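Local coordinates for Exo-poly-alpha-D-galacturonosidase (Thermotoga maritima, PDB 3JUR), which probably hydrolyses polygalacturonate from the chain end as a heat-tolerant family 28 glycoside hydrolase folded into a parallel beta-helix, at residues D[21-26]-D[124-129]; D[53-58]-D[75-80]; D[119-124]-D[195-200]. One frame throughout, in Å; residues are numbered along the deposited sequence.

Contact 1: D[21-26]-D[124-129]; sequences PQIPDR and NVAITG
Pro21, Gln22 and Ile23 cross the outside of a corner of the right-handed parallel beta-helix, the corner at which Asn124 turns the chain into strand 125-128. No direct hydrogen bond joins the two segments, which meet through apolar contact and one bridging water. The proline ring lies against the corner, Pro21 CB being 3.8 Å from Asn124 CA, while Pro21 CG lies 4.3 Å from Ala126 CB. Ile23 approaches the same methyl from further along the loop: with CG1 beside its own backbone N (chi1 -59°) and a second bend at chi2 (-67°), the delta methyl swings in, and CD1 ends 3.5 Å from Asn124 O and 4.5 Å from Ala126 CB. The methyl of Ala126, a buried strand residue, is thus approached by both apolar side chains. Between Pro21 and Ile23 the backbone itself does the touching, Gln22 O resting 3.6 Å from Asn124 CB, whereas the amide end of Gln22 leads away from the strand. The water accepts a hydrogen bond from Gln22 N (2.8 Å) and gives one to Asn124 OD1 (2.6 Å). That oxygen also takes a bond from Asn200 ND2, and Asn124 ND2 donates to Asn79 OD1, so both ends of the Asn124 amide are fixed by asparagines at neighbouring corners. Strand 125-128 lies between strands 80-84 and 201-204; Pro21 also touches Leu202 and Ile23 touches Glu81, which places the loop, on its way from helix 6-16 to strand 27-29, across three neighbouring parallel strands.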
loop_
_atom_site.group_PDB
_atom_site.type_symbol
_atom_site.label_atom_id
_atom_site.label_comp_id
_atom_site.label_asym_id
_atom_site.label_seq_id
_atom_site.Cartn_x
_atom_site.Cartn_y
_atom_site.Cartn_z
ATOM N N PRO D 21 12.707 -43.857 20.045
ATOM C CA PRO D 21 12.755 -45.295 20.298
ATOM C C PRO D 21 13.614 -45.643 21.515
ATOM O O PRO D 21 14.666 -45.031 21.727
ATOM C CB PRO D 21 13.398 -45.858 19.027
ATOM C CG PRO D 21 14.165 -44.719 18.440
ATOM C CD PRO D 21 13.363 -43.499 18.773
ATOM N N GLN D 22 13.155 -46.600 22.317
ATOM C CA GLN D 22 14.002 -47.183 23.350
ATOM C C GLN D 22 15.060 -48.048 22.665
ATOM O O GLN D 22 14.744 -48.880 21.813
ATOM C CB GLN D 22 13.188 -48.020 24.348
ATOM C CG GLN D 22 12.466 -47.216 25.438
ATOM C CD GLN D 22 13.420 -46.507 26.397
ATOM O OE1 GLN D 22 14.208 -47.143 27.102
ATOM N NE2 GLN D 22 13.340 -45.183 26.433
ATOM N N ILE D 23 16.318 -47.813 23.023
ATOM C CA ILE D 23 17.440 -48.595 22.513
ATOM C C ILE D 23 18.158 -49.198 23.713
ATOM O O ILE D 23 18.591 -48.459 24.601
ATOM C CB ILE D 23 18.429 -47.721 21.668
ATOM C CG1 ILE D 23 17.727 -47.075 20.459
ATOM C CG2 ILE D 23 19.658 -48.524 21.254
ATOM C CD1 ILE D 23 17.248 -48.042 19.368
ATOM N N PRO D 24 18.279 -50.544 23.753
ATOM C CA PRO D 24 18.939 -51.236 24.864
ATOM C C PRO D 24 20.293 -50.620 25.230
ATOM O O PRO D 24 21.045 -50.199 24.346
ATOM C CB PRO D 24 19.134 -52.655 24.321
ATOM C CG PRO D 24 18.024 -52.840 23.358
ATOM C CD PRO D 24 17.790 -51.491 22.730
ATOM N N ASP D 25 20.586 -50.566 26.529
ATOM C CA ASP D 25 21.853 -50.024 27.018
ATOM C C ASP D 25 22.959 -51.058 26.817
ATOM O O ASP D 25 23.203 -51.910 27.674
ATOM C CB ASP D 25 21.737 -49.607 28.491
ATOM C CG ASP D 25 22.841 -48.649 28.920
ATOM O OD1 ASP D 25 23.202 -47.749 28.131
ATOM O OD2 ASP D 25 23.343 -48.787 30.057
ATOM N N ARG D 26 23.616 -50.968 25.665
ATOM C CA ARG D 26 24.550 -51.982 25.191
ATOM C C ARG D 26 25.180 -51.425 23.919
ATOM O O ARG D 26 24.474 -50.865 23.077
ATOM C CB ARG D 26 23.781 -53.274 24.880
ATOM C CG ARG D 26 24.596 -54.539 24.859
ATOM C CD ARG D 26 23.743 -55.735 24.424
ATOM N NE ARG D 26 22.825 -56.203 25.468
ATOM C CZ ARG D 26 21.494 -56.187 25.385
ATOM N NH1 ARG D 26 20.880 -55.731 24.298
ATOM N NH2 ARG D 26 20.768 -56.638 26.395
ATOM N N ASN D 124 11.902 -49.880 16.563
ATOM C CA ASN D 124 12.916 -49.227 17.411
ATOM C C ASN D 124 14.289 -49.169 16.744
ATOM O O ASN D 124 15.233 -49.842 17.172
ATOM C CB ASN D 124 13.020 -49.904 18.792
ATOM C CG ASN D 124 11.664 -50.141 19.436
ATOM O OD1 ASN D 124 10.786 -49.280 19.404
ATOM N ND2 ASN D 124 11.492 -51.318 20.028
ATOM N N VAL D 125 14.385 -48.382 15.681
ATOM C CA VAL D 125 15.607 -48.282 14.898
ATOM C C VAL D 125 16.035 -46.818 14.824
ATOM O O VAL D 125 15.204 -45.938 14.606
ATOM C CB VAL D 125 15.423 -48.904 13.487
ATOM C CG1 VAL D 125 16.666 -48.698 12.634
ATOM C CG2 VAL D 125 15.127 -50.401 13.595
ATOM N N ALA D 126 17.323 -46.552 15.037
ATOM C CA ALA D 126 17.813 -45.173 15.063
ATOM C C ALA D 126 19.125 -44.986 14.313
ATOM O O ALA D 126 19.965 -45.887 14.276
ATOM C CB ALA D 126 17.952 -44.682 16.500
ATOM N N ILE D 127 19.278 -43.813 13.699
ATOM C CA ILE D 127 20.560 -43.381 13.150
ATOM C C ILE D 127 20.920 -42.054 13.816
ATOM O O ILE D 127 20.207 -41.065 13.659
ATOM C CB ILE D 127 20.512 -43.240 11.616
ATOM C CG1 ILE D 127 20.203 -44.597 10.962
ATOM C CG2 ILE D 127 21.821 -42.650 11.085
ATOM C CD1 ILE D 127 19.713 -44.494 9.514
ATOM N N THR D 128 22.013 -42.049 14.574
ATOM C CA THR D 128 22.379 -40.901 15.408
ATOM C C THR D 128 23.850 -40.527 15.187
ATOM O O THR D 128 24.559 -41.200 14.432
ATOM C CB THR D 128 22.127 -41.181 16.923
ATOM O OG1 THR D 128 23.076 -42.140 17.407
ATOM C CG2 THR D 128 20.719 -41.715 17.168
ATOM N N GLY D 129 24.301 -39.462 15.846
ATOM C CA GLY D 129 25.698 -39.037 15.774
ATOM C C GLY D 129 25.884 -37.840 14.868
ATOM O O GLY D 129 24.948 -37.405 14.215
HETATM O O HOH W 1 10.745 -47.649 21.399
#

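Contact 2: D[53-58]-D[75-80]; sequences ELSKQG and HLKSNI
Leu54 and Ile80 form the apolar part of a helix-to-turn contact at the N-terminal end of the beta-helix, where the last turn of helix 44-57 meets the type II beta turn Lys77-Ile80. Ile80 meets the helix with the end of its longer branch: CG1 stands beside the backbone N (chi1 -60°), and CD1 comes 3.7 Å from Leu54 CB and 4.1 Å from Ser55 N, so the methyl abuts the flank of the helix and not the tip of Leu54. Lys77 lies across Ser55 with an extended chain. Its delta methylene does the touching, Lys77 CD lying 3.7 Å from Ser55 OG, and the ammonium group passes on to a salt bridge with Glu52, one turn back along the helix. The helix stops in a Schellman motif in which Gly58, at positive phi (117°), is the C-prime residue; Gly59 N returns to Leu54 O, and Gly58 N makes a weak bond to Ser55 O. This reversal carries the Gly58 carbonyl toward the turn. Asn79, also at positive phi, directs its amide on to Asn124, and what meets the glycine is mainly its first side-chain carbon: Asn79 CB sits 3.6 Å from Gly58 O.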
loop_
_atom_site.group_PDB
_atom_site.type_symbol
_atom_site.label_atom_id
_atom_site.label_comp_id
_atom_site.label_asym_id
_atom_site.label_seq_id
_atom_site.Cartn_x
_atom_site.Cartn_y
_atom_site.Cartn_z
ATOM N N GLU D 53 25.763 -59.403 15.995
ATOM C CA GLU D 53 26.234 -59.555 17.374
ATOM C C GLU D 53 25.336 -58.780 18.341
ATOM O O GLU D 53 24.976 -59.290 19.399
ATOM C CB GLU D 53 27.698 -59.127 17.518
ATOM C CG GLU D 53 28.329 -59.420 18.888
ATOM C CD GLU D 53 28.628 -60.894 19.111
ATOM O OE1 GLU D 53 27.681 -61.684 19.326
ATOM O OE2 GLU D 53 29.822 -61.262 19.089
ATOM N N LEU D 54 24.964 -57.559 17.964
ATOM C CA LEU D 54 24.055 -56.741 18.770
ATOM C C LEU D 54 22.651 -57.322 18.817
ATOM O O LEU D 54 22.046 -57.415 19.881
ATOM C CB LEU D 54 24.000 -55.306 18.240
ATOM C CG LEU D 54 25.101 -54.347 18.685
ATOM C CD1 LEU D 54 25.125 -53.127 17.773
ATOM C CD2 LEU D 54 24.915 -53.939 20.142
ATOM N N SER D 55 22.145 -57.708 17.648
ATOM C CA SER D 55 20.819 -58.294 17.509
ATOM C C SER D 55 20.683 -59.595 18.310
ATOM O O SER D 55 19.615 -59.878 18.863
ATOM C CB SER D 55 20.519 -58.540 16.031
ATOM O OG SER D 55 19.191 -58.975 15.844
ATOM N N LYS D 56 21.773 -60.367 18.369
ATOM C CA LYS D 56 21.856 -61.610 19.149
ATOM C C LYS D 56 21.547 -61.368 20.630
ATOM O O LYS D 56 20.822 -62.143 21.259
ATOM C CB LYS D 56 23.256 -62.224 19.008
ATOM C CG LYS D 56 23.318 -63.729 19.206
ATOM C CD LYS D 56 24.758 -64.249 19.246
ATOM C CE LYS D 56 25.319 -64.247 20.663
ATOM N NZ LYS D 56 26.722 -64.741 20.718
ATOM N N GLN D 57 22.100 -60.285 21.172
ATOM C CA GLN D 57 21.915 -59.920 22.577
ATOM C C GLN D 57 20.583 -59.201 22.844
ATOM O O GLN D 57 20.167 -59.075 23.997
ATOM C CB GLN D 57 23.091 -59.061 23.049
ATOM C CG GLN D 57 24.424 -59.804 23.117
ATOM C CD GLN D 57 25.612 -58.865 23.229
ATOM O OE1 GLN D 57 26.184 -58.700 24.305
ATOM N NE2 GLN D 57 25.980 -58.233 22.119
ATOM N N GLY D 58 19.929 -58.730 21.781
ATOM C CA GLY D 58 18.633 -58.053 21.893
ATOM C C GLY D 58 18.644 -56.601 21.445
ATOM O O GLY D 58 17.679 -55.866 21.670
ATOM N N HIS D 75 22.149 -53.224 6.300
ATOM C CA HIS D 75 20.818 -53.692 6.678
ATOM C C HIS D 75 20.639 -53.685 8.190
ATOM O O HIS D 75 21.261 -54.469 8.906
ATOM C CB HIS D 75 20.535 -55.078 6.080
ATOM C CG HIS D 75 20.233 -55.046 4.612
ATOM N ND1 HIS D 75 19.855 -56.166 3.904
ATOM C CD2 HIS D 75 20.241 -54.022 3.722
ATOM C CE1 HIS D 75 19.658 -55.839 2.638
ATOM N NE2 HIS D 75 19.885 -54.544 2.503
ATOM N N LEU D 76 19.806 -52.767 8.669
ATOM C CA LEU D 76 19.517 -52.656 10.091
ATOM C C LEU D 76 18.511 -53.723 10.519
ATOM O O LEU D 76 17.815 -54.303 9.688
ATOM C CB LEU D 76 19.008 -51.251 10.430
ATOM C CG LEU D 76 19.987 -50.098 10.177
ATOM C CD1 LEU D 76 19.274 -48.751 10.172
ATOM C CD2 LEU D 76 21.138 -50.099 11.183
ATOM N N LYS D 77 18.469 -54.003 11.816
ATOM C CA LYS D 77 17.453 -54.881 12.387
ATOM C C LYS D 77 16.791 -54.132 13.536
ATOM O O LYS D 77 17.245 -53.048 13.906
ATOM C CB LYS D 77 18.067 -56.209 12.848
ATOM C CG LYS D 77 18.708 -57.019 11.718
ATOM C CD LYS D 77 19.250 -58.349 12.192
ATOM C CE LYS D 77 20.045 -59.028 11.085
ATOM N NZ LYS D 77 20.281 -60.466 11.379
ATOM N N SER D 78 15.710 -54.690 14.078
ATOM C CA SER D 78 15.009 -54.100 15.218
ATOM C C SER D 78 15.924 -53.848 16.420
ATOM O O SER D 78 16.822 -54.648 16.702
ATOM C CB SER D 78 13.844 -54.996 15.640
ATOM O OG SER D 78 12.757 -54.869 14.745
ATOM N N ASN D 79 15.685 -52.732 17.113
ATOM C CA ASN D 79 16.402 -52.374 18.354
ATOM C C ASN D 79 17.863 -51.973 18.159
ATOM O O ASN D 79 18.674 -52.056 19.093
ATOM C CB ASN D 79 16.277 -53.484 19.413
ATOM C CG ASN D 79 14.839 -53.817 19.738
ATOM O OD1 ASN D 79 14.049 -52.939 20.100
ATOM N ND2 ASN D 79 14.486 -55.085 19.604
ATOM N N ILE D 80 18.182 -51.525 16.947
ATOM C CA ILE D 80 19.542 -51.138 16.577
ATOM C C ILE D 80 19.668 -49.629 16.363
ATOM O O ILE D 80 18.878 -49.019 15.624
ATOM C CB ILE D 80 20.032 -51.899 15.306
ATOM C CG1 ILE D 80 20.030 -53.422 15.527
ATOM C CG2 ILE D 80 21.414 -51.404 14.848
ATOM C CD1 ILE D 80 20.939 -53.937 16.647
#

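Contact 3: D[119-124]-D[195-200]; sequences ALDCEN and FYRCRN
Ala119 and Phe195, paired across two parallel strands, point their side chains to the buried face, where Ala119 CB lies 4.0 Å from Phe195 CD1. Cys198 SG packs against the alanine methyl, also at 4.0 Å from Ala119 CB, and receives a long, weak hydrogen bond from Cys122 N (3.6 Å). On the other face Leu120 CD1 packs 3.9 Å from Tyr196 CB. Backbone bonds carry the parallel pairing past the strand ends: Tyr196 N to Ala119 O, Asp121 N to Tyr196 O, Arg199 N to Cys122 O and Asn124 N to Arg199 O. Outward, Arg197 bends at chi3 (-62°) to present its guanidinium edge to Asp121. Arg197 NE meets Asp121 OD1 at 2.8 Å and Arg197 NH2 meets Asp121 OD2 at 2.9 Å, a side-on grip, planes 14° apart, that should fix the rotation of the carboxylate against the guanidinium. Glu123 and Arg199 pair differently: Glu123 OE2 stands over a guanidinium face, 3.0 Å from Arg199 NH2, an attraction of charges without a directed N-H. The bond from Asn200 ND2 to Asn124 OD1 is 2.7 Å long, the amides nearly coplanar, and Asn200 OD1 goes on to Asn223, continuing a row of hydrogen-bonded asparagines, as is well known in parallel beta-helices. Strand 117-120 lies between 68-75 and 193-196, and Phe195 packs against Val125 and Ile127 of strand 125-128 and Val201 and Val203 of strand 201-204.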
loop_
_atom_site.group_PDB
_atom_site.type_symbol
_atom_site.label_atom_id
_atom_site.label_comp_id
_atom_site.label_asym_id
_atom_site.label_seq_id
_atom_site.Cartn_x
_atom_site.Cartn_y
_atom_site.Cartn_z
ATOM N N ALA D 119 15.988 -50.817 6.404
ATOM C CA ALA D 119 15.271 -51.587 7.421
ATOM C C ALA D 119 13.880 -51.955 6.909
ATOM O O ALA D 119 13.154 -51.098 6.404
ATOM C CB ALA D 119 15.173 -50.802 8.726
ATOM N N LEU D 120 13.517 -53.227 7.041
ATOM C CA LEU D 120 12.206 -53.706 6.613
ATOM C C LEU D 120 11.490 -54.381 7.773
ATOM O O LEU D 120 12.045 -55.283 8.398
ATOM C CB LEU D 120 12.347 -54.689 5.441
ATOM C CG LEU D 120 11.108 -55.503 5.040
ATOM C CD1 LEU D 120 10.027 -54.616 4.418
ATOM C CD2 LEU D 120 11.486 -56.644 4.098
ATOM N N ASP D 121 10.262 -53.944 8.050
ATOM C CA ASP D 121 9.419 -54.534 9.107
ATOM C C ASP D 121 10.080 -54.497 10.491
ATOM O O ASP D 121 9.877 -55.391 11.318
ATOM C CB ASP D 121 9.008 -55.975 8.738
ATOM C CG ASP D 121 7.986 -56.031 7.612
ATOM O OD1 ASP D 121 7.055 -55.188 7.597
ATOM O OD2 ASP D 121 8.105 -56.928 6.747
ATOM N N CYS D 122 10.876 -53.462 10.728
ATOM C CA CYS D 122 11.638 -53.329 11.964
ATOM C C CYS D 122 10.971 -52.377 12.946
ATOM O O CYS D 122 10.130 -51.552 12.570
ATOM C CB CYS D 122 13.057 -52.840 11.664
ATOM S SG CYS D 122 14.109 -54.048 10.820
ATOM N N GLU D 123 11.387 -52.482 14.202
ATOM C CA GLU D 123 10.854 -51.676 15.283
ATOM C C GLU D 123 12.023 -51.126 16.102
ATOM O O GLU D 123 13.017 -51.829 16.305
ATOM C CB GLU D 123 9.974 -52.568 16.149
ATOM C CG GLU D 123 9.182 -51.877 17.233
ATOM C CD GLU D 123 8.331 -52.866 18.015
ATOM O OE1 GLU D 123 8.836 -53.961 18.354
ATOM O OE2 GLU D 123 7.155 -52.547 18.283
ATOM N N ASN D 124 11.902 -49.880 16.563
ATOM C CA ASN D 124 12.916 -49.227 17.411
ATOM C C ASN D 124 14.289 -49.169 16.744
ATOM O O ASN D 124 15.233 -49.842 17.172
ATOM C CB ASN D 124 13.020 -49.904 18.792
ATOM C CG ASN D 124 11.664 -50.141 19.436
ATOM O OD1 ASN D 124 10.786 -49.280 19.404
ATOM N ND2 ASN D 124 11.492 -51.318 20.028
ATOM N N PHE D 195 13.345 -46.783 5.503
ATOM C CA PHE D 195 12.666 -47.586 6.509
ATOM C C PHE D 195 11.353 -48.029 5.887
ATOM O O PHE D 195 10.513 -47.195 5.535
ATOM C CB PHE D 195 12.394 -46.756 7.771
ATOM C CG PHE D 195 13.633 -46.173 8.395
ATOM C CD1 PHE D 195 14.385 -46.916 9.304
ATOM C CD2 PHE D 195 14.053 -44.879 8.072
ATOM C CE1 PHE D 195 15.543 -46.391 9.879
ATOM C CE2 PHE D 195 15.209 -44.343 8.645
ATOM C CZ PHE D 195 15.958 -45.107 9.547
ATOM N N TYR D 196 11.183 -49.337 5.736
ATOM C CA TYR D 196 9.991 -49.890 5.090
ATOM C C TYR D 196 9.117 -50.634 6.098
ATOM O O TYR D 196 9.543 -51.637 6.685
ATOM C CB TYR D 196 10.386 -50.810 3.930
ATOM C CG TYR D 196 9.448 -50.715 2.755
ATOM C CD1 TYR D 196 9.766 -49.926 1.646
ATOM C CD2 TYR D 196 8.231 -51.394 2.757
ATOM C CE1 TYR D 196 8.896 -49.825 0.560
ATOM C CE2 TYR D 196 7.356 -51.305 1.681
ATOM C CZ TYR D 196 7.691 -50.523 0.586
ATOM O OH TYR D 196 6.815 -50.431 -0.468
ATOM N N ARG D 197 7.901 -50.122 6.294
ATOM C CA ARG D 197 6.930 -50.659 7.255
ATOM C C ARG D 197 7.521 -50.773 8.670
ATOM O O ARG D 197 7.466 -51.833 9.303
ATOM C CB ARG D 197 6.360 -52.007 6.785
ATOM C CG ARG D 197 5.708 -51.998 5.403
ATOM C CD ARG D 197 4.910 -53.285 5.168
ATOM N NE ARG D 197 5.753 -54.481 5.190
ATOM C CZ ARG D 197 5.839 -55.374 4.203
ATOM N NH1 ARG D 197 5.124 -55.229 3.095
ATOM N NH2 ARG D 197 6.634 -56.429 4.331
ATOM N N CYS D 198 8.093 -49.672 9.152
ATOM C CA CYS D 198 8.756 -49.662 10.450
ATOM C C CYS D 198 7.990 -48.836 11.474
ATOM O O CYS D 198 7.215 -47.954 11.116
ATOM C CB CYS D 198 10.186 -49.132 10.319
ATOM S SG CYS D 198 11.261 -50.161 9.325
ATOM N N ARG D 199 8.228 -49.139 12.746
ATOM C CA ARG D 199 7.668 -48.402 13.872
ATOM C C ARG D 199 8.796 -47.881 14.751
ATOM O O ARG D 199 9.780 -48.590 14.974
ATOM C CB ARG D 199 6.777 -49.324 14.711
ATOM C CG ARG D 199 5.288 -49.052 14.592
ATOM C CD ARG D 199 4.454 -50.086 15.364
ATOM N NE ARG D 199 4.869 -50.225 16.763
ATOM C CZ ARG D 199 4.221 -50.941 17.686
ATOM N NH1 ARG D 199 3.101 -51.590 17.381
ATOM N NH2 ARG D 199 4.691 -51.004 18.928
ATOM N N ASN D 200 8.637 -46.661 15.269
ATOM C CA ASN D 200 9.584 -46.056 16.222
ATOM C C ASN D 200 10.973 -45.888 15.617
ATOM O O ASN D 200 11.892 -46.678 15.887
ATOM C CB ASN D 200 9.676 -46.853 17.536
ATOM C CG ASN D 200 8.319 -47.239 18.093
ATOM O OD1 ASN D 200 7.311 -46.598 17.810
ATOM N ND2 ASN D 200 8.290 -48.300 18.891
#

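How the contacts relate
The N-terminal loop 21-26 is the first segment, and it returns to the chain about a hundred residues later at 124-129, closing contact 1. Within that long loop contact 2 opens and closes, joining the end of helix 44-57 to the turn at 77-80. Contact 3 crosses contact 1: its first segment, 119-124, runs into strand 125-128, so that the two contacts share Asn124, while its second, 195-200, lies beyond. Segment 75-80 lies beside 119-124, one coil earlier, with Asn79 N 2.9 Å from Glu123 O. Loop 21-26 is thus tied to the corner at 124, helix 44-57 to the turn, and the corners at 124 and 200 to each other.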